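Probable aminotransferase (Pseudomonas aeruginosa, PDB 5YKR) belongs to the class-III aminotransferases, fold-type I enzymes that work with pyridoxal phosphate, and here carries that cofactor covalently bound within a two-chain assembly. Local coordinates at residues 18-23 against 413-418; 158-163 against 221-226. All blocks are in the same frame, centred on the assembly; numbering follows the deposited sequence.

Contact 1 of 2, residues 18-23 against 413-418; sequences RELRRF and LHLYLL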
loop_
_atom_site.group_PDB
_atom_site.type_symbol
_atom_site.label_atom_id
_atom_site.label_comp_id
_atom_site.label_asym_id
_atom_site.label_seq_id
_atom_site.Cartn_x
_atom_site.Cartn_y
_atom_site.Cartn_z
ATOM N N ARG A 18 13.863 -9.101 -35.032
ATOM C CA ARG A 18 12.892 -9.968 -35.709
ATOM C C ARG A 18 11.717 -10.287 -34.782
ATOM O O ARG A 18 10.570 -10.253 -35.203
ATOM C CB ARG A 18 13.565 -11.276 -36.167
ATOM C CG ARG A 18 12.679 -12.125 -37.054
ATOM C CD ARG A 18 13.412 -13.392 -37.521
ATOM N NE ARG A 18 13.759 -14.430 -36.520
ATOM C CZ ARG A 18 12.908 -15.067 -35.698
ATOM N NH1 ARG A 18 11.644 -14.742 -35.628
ATOM N NH2 ARG A 18 13.350 -16.013 -34.884
ATOM N N GLU A 19 12.003 -10.554 -33.513
ATOM C CA GLU A 19 10.949 -10.916 -32.554
ATOM C C GLU A 19 10.084 -9.689 -32.199
ATOM O O GLU A 19 8.887 -9.811 -31.939
ATOM C CB GLU A 19 11.565 -11.578 -31.315
ATOM C CG GLU A 19 12.141 -12.964 -31.608
ATOM C CD GLU A 19 11.107 -13.943 -32.104
ATOM O OE1 GLU A 19 10.019 -13.995 -31.530
ATOM O OE2 GLU A 19 11.379 -14.676 -33.084
ATOM N N LEU A 20 10.671 -8.498 -32.223
ATOM C CA LEU A 20 9.876 -7.273 -32.029
ATOM C C LEU A 20 8.884 -7.084 -33.183
ATOM O O LEU A 20 7.724 -6.730 -32.945
ATOM C CB LEU A 20 10.773 -6.041 -31.852
ATOM C CG LEU A 20 11.484 -5.910 -30.512
ATOM C CD1 LEU A 20 12.593 -4.861 -30.619
ATOM C CD2 LEU A 20 10.502 -5.594 -29.376
ATOM N N ARG A 21 9.328 -7.361 -34.415
ATOM C CA ARG A 21 8.401 -7.314 -35.549
ATOM C C ARG A 21 7.309 -8.377 -35.432
ATOM O O ARG A 21 6.122 -8.061 -35.614
ATOM C CB ARG A 21 9.157 -7.443 -36.875
ATOM C CG ARG A 21 8.294 -7.287 -38.088
ATOM C CD ARG A 21 9.166 -7.032 -39.333
ATOM N NE ARG A 21 10.240 -8.013 -39.538
ATOM C CZ ARG A 21 10.068 -9.269 -39.975
ATOM N NH1 ARG A 21 8.846 -9.746 -40.270
ATOM N NH2 ARG A 21 11.132 -10.066 -40.099
ATOM N N ARG A 22 7.705 -9.602 -35.067
ATOM C CA ARG A 22 6.753 -10.700 -34.820
ATOM C C ARG A 22 5.766 -10.293 -33.718
ATOM O O ARG A 22 4.587 -10.565 -33.823
ATOM C CB ARG A 22 7.502 -11.971 -34.409
ATOM C CG ARG A 22 6.691 -13.248 -34.258
ATOM C CD ARG A 22 7.526 -14.470 -33.759
ATOM N NE ARG A 22 8.555 -14.859 -34.672
ATOM C CZ ARG A 22 8.336 -15.567 -35.793
ATOM N NH1 ARG A 22 7.103 -15.944 -36.146
ATOM N NH2 ARG A 22 9.324 -15.880 -36.588
ATOM N N PHE A 23 6.248 -9.603 -32.686
ATOM C CA PHE A 23 5.379 -9.204 -31.585
ATOM C C PHE A 23 4.274 -8.236 -32.110
ATOM O O PHE A 23 3.087 -8.353 -31.758
ATOM C CB PHE A 23 6.183 -8.556 -30.470
ATOM C CG PHE A 23 5.326 -8.015 -29.387
ATOM C CD1 PHE A 23 4.751 -6.752 -29.501
ATOM C CD2 PHE A 23 5.025 -8.796 -28.287
ATOM C CE1 PHE A 23 3.917 -6.272 -28.512
ATOM C CE2 PHE A 23 4.172 -8.320 -27.293
ATOM C CZ PHE A 23 3.614 -7.046 -27.411
ATOM N N LEU A 413 15.334 -13.343 -24.812
ATOM C CA LEU A 413 14.838 -14.636 -24.356
ATOM C C LEU A 413 13.383 -14.521 -23.948
ATOM O O LEU A 413 12.570 -15.368 -24.286
ATOM C CB LEU A 413 15.684 -15.143 -23.177
ATOM C CG LEU A 413 17.160 -15.527 -23.417
ATOM C CD1 LEU A 413 17.803 -16.045 -22.149
ATOM C CD2 LEU A 413 17.275 -16.479 -24.535
ATOM N N HIS A 414 13.060 -13.466 -23.192
ATOM C CA HIS A 414 11.697 -13.296 -22.737
ATOM C C HIS A 414 10.725 -13.105 -23.892
ATOM O O HIS A 414 9.629 -13.684 -23.883
ATOM C CB HIS A 414 11.560 -12.111 -21.800
ATOM C CG HIS A 414 12.094 -12.320 -20.414
ATOM N ND1 HIS A 414 13.429 -12.393 -20.085
ATOM C CD2 HIS A 414 11.434 -12.408 -19.235
ATOM C CE1 HIS A 414 13.555 -12.569 -18.773
ATOM N NE2 HIS A 414 12.364 -12.562 -18.237
ATOM N N LEU A 415 11.120 -12.324 -24.897
ATOM C CA LEU A 415 10.216 -12.071 -26.018
ATOM C C LEU A 415 10.054 -13.289 -26.920
ATOM O O LEU A 415 8.950 -13.541 -27.416
ATOM C CB LEU A 415 10.727 -10.881 -26.847
ATOM C CG LEU A 415 9.807 -10.391 -27.968
ATOM C CD1 LEU A 415 8.422 -10.034 -27.443
ATOM C CD2 LEU A 415 10.430 -9.206 -28.672
ATOM N N TYR A 416 11.137 -14.027 -27.149
ATOM C CA TYR A 416 11.060 -15.263 -27.953
ATOM C C TYR A 416 10.031 -16.206 -27.336
ATOM O O TYR A 416 9.171 -16.761 -28.046
ATOM C CB TYR A 416 12.432 -15.905 -28.015
ATOM C CG TYR A 416 12.533 -17.060 -28.972
ATOM C CD1 TYR A 416 12.107 -18.312 -28.610
ATOM C CD2 TYR A 416 13.041 -16.875 -30.266
ATOM C CE1 TYR A 416 12.226 -19.395 -29.466
ATOM C CE2 TYR A 416 13.141 -17.938 -31.137
ATOM C CZ TYR A 416 12.705 -19.201 -30.719
ATOM O OH TYR A 416 12.794 -20.269 -31.568
ATOM N N LEU A 417 10.073 -16.357 -26.011
ATOM C CA LEU A 417 9.118 -17.216 -25.322
ATOM C C LEU A 417 7.699 -16.654 -25.385
ATOM O O LEU A 417 6.732 -17.378 -25.648
ATOM C CB LEU A 417 9.567 -17.504 -23.894
ATOM C CG LEU A 417 10.337 -18.799 -23.780
ATOM C CD1 LEU A 417 11.665 -18.729 -24.512
ATOM C CD2 LEU A 417 10.606 -19.190 -22.375
ATOM N N LEU A 418 7.565 -15.354 -25.156
ATOM C CA LEU A 418 6.227 -14.706 -25.190
ATOM C C LEU A 418 5.528 -14.925 -26.531
ATOM O O LEU A 418 4.361 -15.337 -26.607
ATOM C CB LEU A 418 6.375 -13.208 -24.865
ATOM C CG LEU A 418 5.094 -12.379 -24.802
ATOM C CD1 LEU A 418 5.298 -11.164 -23.874
ATOM C CD2 LEU A 418 4.535 -11.964 -26.164
#

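Contact 2 of 2, residues 158-163 against 221-226; sequences KVVVFN and AAVLTE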
loop_
_atom_site.group_PDB
_atom_site.type_symbol
_atom_site.label_atom_id
_atom_site.label_comp_id
_atom_site.label_asym_id
_atom_site.label_seq_id
_atom_site.Cartn_x
_atom_site.Cartn_y
_atom_site.Cartn_z
ATOM N N LYS A 158 20.005 3.403 12.393
ATOM C CA LYS A 158 20.467 2.774 11.161
ATOM C C LYS A 158 19.856 1.404 10.923
ATOM O O LYS A 158 19.577 0.685 11.860
ATOM C CB LYS A 158 22.001 2.728 11.053
ATOM C CG LYS A 158 22.490 4.145 11.233
ATOM C CD LYS A 158 23.767 4.446 10.622
ATOM C CE LYS A 158 24.053 5.901 10.898
ATOM N NZ LYS A 158 25.424 5.857 11.026
ATOM N N VAL A 159 19.647 1.086 9.660
ATOM C CA VAL A 159 19.238 -0.247 9.240
ATOM C C VAL A 159 20.389 -0.802 8.403
ATOM O O VAL A 159 20.940 -0.085 7.556
ATOM C CB VAL A 159 17.919 -0.241 8.415
ATOM C CG1 VAL A 159 17.992 0.542 7.112
ATOM C CG2 VAL A 159 17.511 -1.618 7.997
ATOM N N VAL A 160 20.693 -2.081 8.585
ATOM C CA VAL A 160 21.582 -2.803 7.681
ATOM C C VAL A 160 20.732 -3.467 6.610
ATOM O O VAL A 160 19.785 -4.223 6.908
ATOM C CB VAL A 160 22.434 -3.873 8.427
ATOM C CG1 VAL A 160 23.078 -4.854 7.436
ATOM C CG2 VAL A 160 23.528 -3.160 9.273
ATOM N N VAL A 161 21.133 -3.227 5.364
ATOM C CA VAL A 161 20.642 -3.956 4.222
ATOM C C VAL A 161 21.861 -4.520 3.451
ATOM O O VAL A 161 23.014 -4.136 3.696
ATOM C CB VAL A 161 19.721 -3.166 3.314
ATOM C CG1 VAL A 161 18.482 -2.701 4.070
ATOM C CG2 VAL A 161 20.450 -1.978 2.692
ATOM N N PHE A 162 21.578 -5.433 2.520
ATOM C CA PHE A 162 22.615 -6.076 1.712
ATOM C C PHE A 162 22.661 -5.519 0.300
ATOM O O PHE A 162 21.643 -5.132 -0.288
ATOM C CB PHE A 162 22.429 -7.605 1.739
ATOM C CG PHE A 162 22.606 -8.179 3.128
ATOM C CD1 PHE A 162 23.857 -8.298 3.674
ATOM C CD2 PHE A 162 21.549 -8.511 3.908
ATOM C CE1 PHE A 162 24.053 -8.775 4.952
ATOM C CE2 PHE A 162 21.728 -8.964 5.195
ATOM C CZ PHE A 162 22.979 -9.098 5.725
ATOM N N ASN A 163 23.859 -5.498 -0.279
ATOM C CA ASN A 163 24.015 -4.921 -1.607
ATOM C C ASN A 163 23.171 -5.742 -2.617
ATOM O O ASN A 163 23.191 -6.990 -2.588
ATOM C CB ASN A 163 25.511 -4.894 -1.991
ATOM C CG ASN A 163 25.802 -4.029 -3.201
ATOM O OD1 ASN A 163 25.126 -3.032 -3.476
ATOM N ND2 ASN A 163 26.787 -4.493 -4.023
ATOM N N ALA A 221 19.479 -0.479 14.357
ATOM C CA ALA A 221 18.201 -0.915 14.889
ATOM C C ALA A 221 17.828 -2.318 14.382
ATOM O O ALA A 221 17.201 -3.115 15.126
ATOM C CB ALA A 221 17.123 0.063 14.513
ATOM N N ALA A 222 18.140 -2.614 13.139
ATOM C CA ALA A 222 17.705 -3.865 12.508
ATOM C C ALA A 222 18.608 -4.239 11.329
ATOM O O ALA A 222 19.164 -3.343 10.676
ATOM C CB ALA A 222 16.274 -3.751 12.038
ATOM N N VAL A 223 18.613 -5.547 11.042
ATOM C CA VAL A 223 19.084 -6.086 9.787
ATOM C C VAL A 223 17.837 -6.528 9.027
ATOM O O VAL A 223 17.050 -7.327 9.554
ATOM C CB VAL A 223 20.037 -7.295 9.963
ATOM C CG1 VAL A 223 20.364 -7.921 8.628
ATOM C CG2 VAL A 223 21.307 -6.884 10.692
ATOM N N LEU A 224 17.677 -6.059 7.805
ATOM C CA LEU A 224 16.558 -6.426 6.924
ATOM C C LEU A 224 17.133 -7.255 5.774
ATOM O O LEU A 224 18.064 -6.775 5.060
ATOM C CB LEU A 224 15.852 -5.187 6.344
ATOM C CG LEU A 224 14.773 -5.387 5.281
ATOM C CD1 LEU A 224 13.640 -6.295 5.781
ATOM C CD2 LEU A 224 14.216 -4.076 4.858
ATOM N N THR A 225 16.613 -8.465 5.561
ATOM C CA THR A 225 17.152 -9.324 4.499
ATOM C C THR A 225 16.150 -10.381 4.050
ATOM O O THR A 225 15.369 -10.893 4.869
ATOM C CB THR A 225 18.451 -10.015 4.936
ATOM O OG1 THR A 225 19.082 -10.677 3.814
ATOM C CG2 THR A 225 18.248 -10.994 6.097
ATOM N N GLU A 226 16.216 -10.758 2.778
ATOM C CA GLU A 226 15.681 -12.056 2.366
ATOM C C GLU A 226 16.591 -13.131 2.960
ATOM O O GLU A 226 17.797 -12.920 3.133
ATOM C CB GLU A 226 15.653 -12.201 0.862
ATOM C CG GLU A 226 14.707 -11.253 0.140
ATOM C CD GLU A 226 14.673 -11.625 -1.325
ATOM O OE1 GLU A 226 15.585 -11.153 -2.095
ATOM O OE2 GLU A 226 13.792 -12.417 -1.731
HETATM O O HOH W 1 18.797 -6.572 2.490
#

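Contact 1 of 2, residues 18-23 against 413-418
Leu415 packs between Glu19, Leu20 and Phe23 in a mainly apolar helix-helix contact near the edge of the subunit, where the N-terminal helix 9-26 packs at a slant against helix 407-418. The axes of the two short segments approach to 9.7 Å and their N-to-C directions differ by 38°; side chains bridge this separation, and leucine and phenylalanine suit a buried, mainly apolar seam. The two methyls of Leu415 divide the work. Leu415 CD2 presses on the backbone of helix 9-26, 3.6 Å from Leu20 N, and Leu415 CD2 also meets the methyl Leu20 CD2 at 3.7 Å. Leu415 CD1 approaches Phe23 CD2 obliquely, also at 3.7 Å. Leu418 continues the row, Leu418 CD2 lying at the edge of the Phe23 ring, 3.8 Å from Phe23 CE2; with CG of Phe23 opposite the backbone N (chi1 174°), the CD2-CE2 side of the ring is turned to the two leucines. In the fold-type I layout of this family the small domain combines N- and C-terminal parts of the chain, and this contact joins such parts; Leu418 also reaches Leu423 of the neighbouring strand. A polar flank borders the apolar row. Glu19 bends at chi2, which brings its carboxylate beside the Tyr416 ring, Glu19 OE2 3.9 Å from Tyr416 CD2, with the planes 47° apart. Arg22 NE bonds to Glu19 OE2 from above the carboxylate plane at 3.2 Å, while OE1 is held by Arg420 and Asn419. These basic partners probably keep this buried acid ionised. Tyr416 directs its hydroxyl to Glu455 of helix 439-456, and Leu20 also touches Pro316 of the second subunit.

Contact 2 of 2, residues 158-163 against 221-226
Val160 and Val223 pair in parallel between neighbouring strands of the seven-stranded mixed sheet, the core of the large domain in fold-type I pyridoxal phosphate enzymes. Three backbone bonds cross the pair. Lys158 O accepts from Ala221 N at 2.8 Å; Val160 then uses both its polar backbone atoms, Val160 N giving to Ala222 O at 2.9 Å and Val160 O receiving Leu224 N, also at 2.9 Å. Beyond this the strands spread, and a water fills the next rung, accepting from Phe162 N and donating to Leu224 O. On the other side of strand 158-162, Val159 and Val161 bond to the backbone at Thr199, Arg201 and Val203. Ala222 N, buried here, has no partner in the model. Beta-branched valines suit the extended backbone: Val160 CB rests 3.9 Å from Val223 CG2 on one face, while Val159 and Leu224 lie on the other, under helix 139-154, where the small Ala222 fits against Cys150. Past the water, the Phe162 ring meets Val223 CG1 and Thr225 obliquely, and packs edge-to-face with Phe205. Lys158 sends its amine to Asp219. Thr225 OG1, opposite its backbone N (chi1 -171°), lies 3.3 Å from Phe162 CD2; the same Thr225 OG1 donates to Glu226 O at 2.7 Å, from 26° out of the carbonyl plane.

Starting at the N terminus, helix 9-26 comes first and waits nearly the whole chain for its partner: contact 1 closes a loop of 389 residues when helix 407-418 arrives. Nested inside that loop is contact 2, which closes a much shorter one of 57 residues, from strand 158-162 through strand 200-203 and helix 208-215 to strand 220-225. The long closure ties the chain's beginning to its C-terminal part; the short one pairs two adjacent strands of the central sheet. The contacts do not touch and lie on opposite sides of the chain's centre. The centres of contact 1 and contact 2 are 38 Å apart. The nearest atoms of the two are about 17 Å apart.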